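PDB 6YHT: conk-C1 from Conus cocceus, which probably blocks potassium channels by a lid mechanism, as a cone snail toxin built on the Kunitz (BPTI-like) fold. Local coordinates for residues R21-S26 against N42-I47. Sequence-based numbering, arbitrary orientation.
Sequences RIYYNS and NANNFI
In this Kunitz fold, the loop leading to the C-terminal helix pairs briefly with the outer edge of the central hairpin: Ile22 and Phe46 form one antiparallel hydrogen-bonded pair. Ile22 N donates to Phe46 O at 3.0 Å, and Phe46 N returns a bond to Ile22 O at 2.7 Å. That same Ile22 O lies at the rim of the Phe46 ring, in its plane.

Where the pairing stops, Asn44 replaces the missing backbone partner. CG anti to the backbone N (chi1 -165°) carries its amide to the strand, where it mimics a peptide group: OD1 accepts from Tyr24 N at 2.9 Å, while ND2 gives a nearly straight bond to Tyr24 O at 3.0 Å and also donates to Glu8 O. Asparagine suits the place because it offers donor and acceptor side by side.

At the other end, Arg21 NH1 donates a hydrogen bond to Asn45 OD1 at 2.6 Å, the oxygen lying near the guanidinium plane and the amide turned 59° against it. Arginine's long chain and flat charged end suit this: NH2 bridges to Glu19 while Ile47 CD1 covers one face. Apolar Phe46 and Ile22 suit the helix side, touching Cys52 and Thr55, and Thr49, of helix 49-56; strand 19-25 pairs along its other edge with strand 30-36.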
loop_
_atom_site.group_PDB
_atom_site.type_symbol
_atom_site.label_atom_id
_atom_site.label_comp_id
_atom_site.label_asym_id
_atom_site.label_seq_id
_atom_site.Cartn_x
_atom_site.Cartn_y
_atom_site.Cartn_z
ATOM N N ARG A 21 -2.577 -6.444 2.324
ATOM C CA ARG A 21 -2.461 -5.505 1.216
ATOM C C ARG A 21 -0.986 -5.303 0.880
ATOM O O ARG A 21 -0.097 -5.765 1.598
ATOM C CB ARG A 21 -3.125 -4.170 1.557
ATOM C CG ARG A 21 -4.645 -4.230 1.698
ATOM C CD ARG A 21 -5.329 -4.550 0.373
ATOM N NE ARG A 21 -6.781 -4.615 0.525
ATOM C CZ ARG A 21 -7.607 -3.592 0.325
ATOM N NH1 ARG A 21 -7.137 -2.407 -0.046
ATOM N NH2 ARG A 21 -8.909 -3.753 0.493
ATOM N N ILE A 22 -0.725 -4.601 -0.225
ATOM C CA ILE A 22 0.625 -4.281 -0.683
ATOM C C ILE A 22 0.766 -2.767 -0.751
ATOM O O ILE A 22 -0.135 -2.079 -1.241
ATOM C CB ILE A 22 0.916 -4.894 -2.073
ATOM C CG1 ILE A 22 0.588 -6.386 -2.092
ATOM C CG2 ILE A 22 2.368 -4.665 -2.508
ATOM C CD1 ILE A 22 1.380 -7.204 -1.113
ATOM N N TYR A 23 1.913 -2.255 -0.295
ATOM C CA TYR A 23 2.265 -0.847 -0.426
ATOM C C TYR A 23 3.654 -0.733 -1.022
ATOM O O TYR A 23 4.479 -1.648 -0.908
ATOM C CB TYR A 23 2.233 -0.101 0.920
ATOM C CG TYR A 23 3.468 -0.292 1.780
ATOM C CD1 TYR A 23 3.685 -1.489 2.443
ATOM C CD2 TYR A 23 4.404 0.731 1.951
ATOM C CE1 TYR A 23 4.810 -1.685 3.250
ATOM C CE2 TYR A 23 5.545 0.545 2.768
ATOM C CZ TYR A 23 5.728 -0.668 3.409
ATOM O OH TYR A 23 6.842 -0.886 4.211
ATOM N N TYR A 24 3.903 0.411 -1.664
ATOM C CA TYR A 24 5.221 0.744 -2.197
ATOM C C TYR A 24 6.023 1.443 -1.108
ATOM O O TYR A 24 5.691 2.564 -0.704
ATOM C CB TYR A 24 5.128 1.635 -3.435
ATOM C CG TYR A 24 6.494 2.027 -3.975
ATOM C CD1 TYR A 24 7.331 1.078 -4.559
ATOM C CD2 TYR A 24 6.947 3.329 -3.888
ATOM C CE1 TYR A 24 8.578 1.427 -5.046
ATOM C CE2 TYR A 24 8.199 3.690 -4.378
ATOM C CZ TYR A 24 9.006 2.734 -4.951
ATOM O OH TYR A 24 10.247 3.087 -5.423
ATOM N N ASN A 25 7.069 0.784 -0.633
ATOM C CA ASN A 25 8.033 1.394 0.284
ATOM C C ASN A 25 9.023 2.205 -0.543
ATOM O O ASN A 25 9.929 1.648 -1.165
ATOM C CB ASN A 25 8.729 0.317 1.104
ATOM C CG ASN A 25 9.645 0.881 2.171
ATOM O OD1 ASN A 25 10.516 1.690 1.888
ATOM N ND2 ASN A 25 9.449 0.446 3.412
ATOM N N SER A 26 8.858 3.524 -0.551
ATOM C CA SER A 26 9.711 4.376 -1.375
ATOM C C SER A 26 11.143 4.461 -0.869
ATOM O O SER A 26 12.039 4.752 -1.663
ATOM C CB SER A 26 9.118 5.778 -1.470
ATOM O OG SER A 26 8.892 6.306 -0.178
ATOM N N ASN A 42 -5.017 5.366 2.584
ATOM C CA ASN A 42 -4.689 6.303 1.530
ATOM C C ASN A 42 -4.507 5.496 0.263
ATOM O O ASN A 42 -4.857 4.318 0.217
ATOM C CB ASN A 42 -3.457 7.138 1.901
ATOM C CG ASN A 42 -2.264 6.281 2.306
ATOM O OD1 ASN A 42 -2.098 5.166 1.814
ATOM N ND2 ASN A 42 -1.418 6.811 3.201
ATOM N N ALA A 43 -3.920 6.109 -0.760
ATOM C CA ALA A 43 -3.838 5.461 -2.060
ATOM C C ALA A 43 -2.627 4.549 -2.216
ATOM O O ALA A 43 -2.513 3.871 -3.243
ATOM C CB ALA A 43 -3.839 6.515 -3.180
ATOM N N ASN A 44 -1.730 4.480 -1.232
ATOM C CA ASN A 44 -0.599 3.553 -1.312
ATOM C C ASN A 44 -1.013 2.217 -0.704
ATOM O O ASN A 44 -0.559 1.800 0.360
ATOM C CB ASN A 44 0.626 4.133 -0.622
ATOM C CG ASN A 44 1.892 3.397 -0.990
ATOM O OD1 ASN A 44 1.879 2.460 -1.812
ATOM N ND2 ASN A 44 2.997 3.793 -0.371
ATOM N N ASN A 45 -1.906 1.546 -1.425
ATOM C CA ASN A 45 -2.658 0.414 -0.886
ATOM C C ASN A 45 -3.149 -0.369 -2.104
ATOM O O ASN A 45 -4.063 0.081 -2.790
ATOM C CB ASN A 45 -3.812 0.926 -0.029
ATOM C CG ASN A 45 -4.683 -0.180 0.554
ATOM O OD1 ASN A 45 -4.772 -1.276 0.018
ATOM N ND2 ASN A 45 -5.362 0.130 1.646
ATOM N N PHE A 46 -2.515 -1.495 -2.393
ATOM C CA PHE A 46 -2.848 -2.260 -3.585
ATOM C C PHE A 46 -3.331 -3.647 -3.198
ATOM O O PHE A 46 -2.910 -4.206 -2.179
ATOM C CB PHE A 46 -1.653 -2.406 -4.509
ATOM C CG PHE A 46 -1.045 -1.104 -4.945
ATOM C CD1 PHE A 46 -1.387 -0.539 -6.162
ATOM C CD2 PHE A 46 -0.099 -0.473 -4.162
ATOM C CE1 PHE A 46 -0.812 0.652 -6.578
ATOM C CE2 PHE A 46 0.476 0.705 -4.567
ATOM C CZ PHE A 46 0.127 1.271 -5.786
ATOM N N ILE A 47 -4.193 -4.216 -4.039
ATOM C CA ILE A 47 -4.717 -5.555 -3.766
ATOM C C ILE A 47 -3.680 -6.612 -4.094
ATOM O O ILE A 47 -3.599 -7.651 -3.428
ATOM C CB ILE A 47 -6.011 -5.796 -4.562
ATOM C CG1 ILE A 47 -7.075 -4.772 -4.192
ATOM C CG2 ILE A 47 -6.515 -7.204 -4.309
ATOM C CD1 ILE A 47 -8.050 -5.246 -3.130
#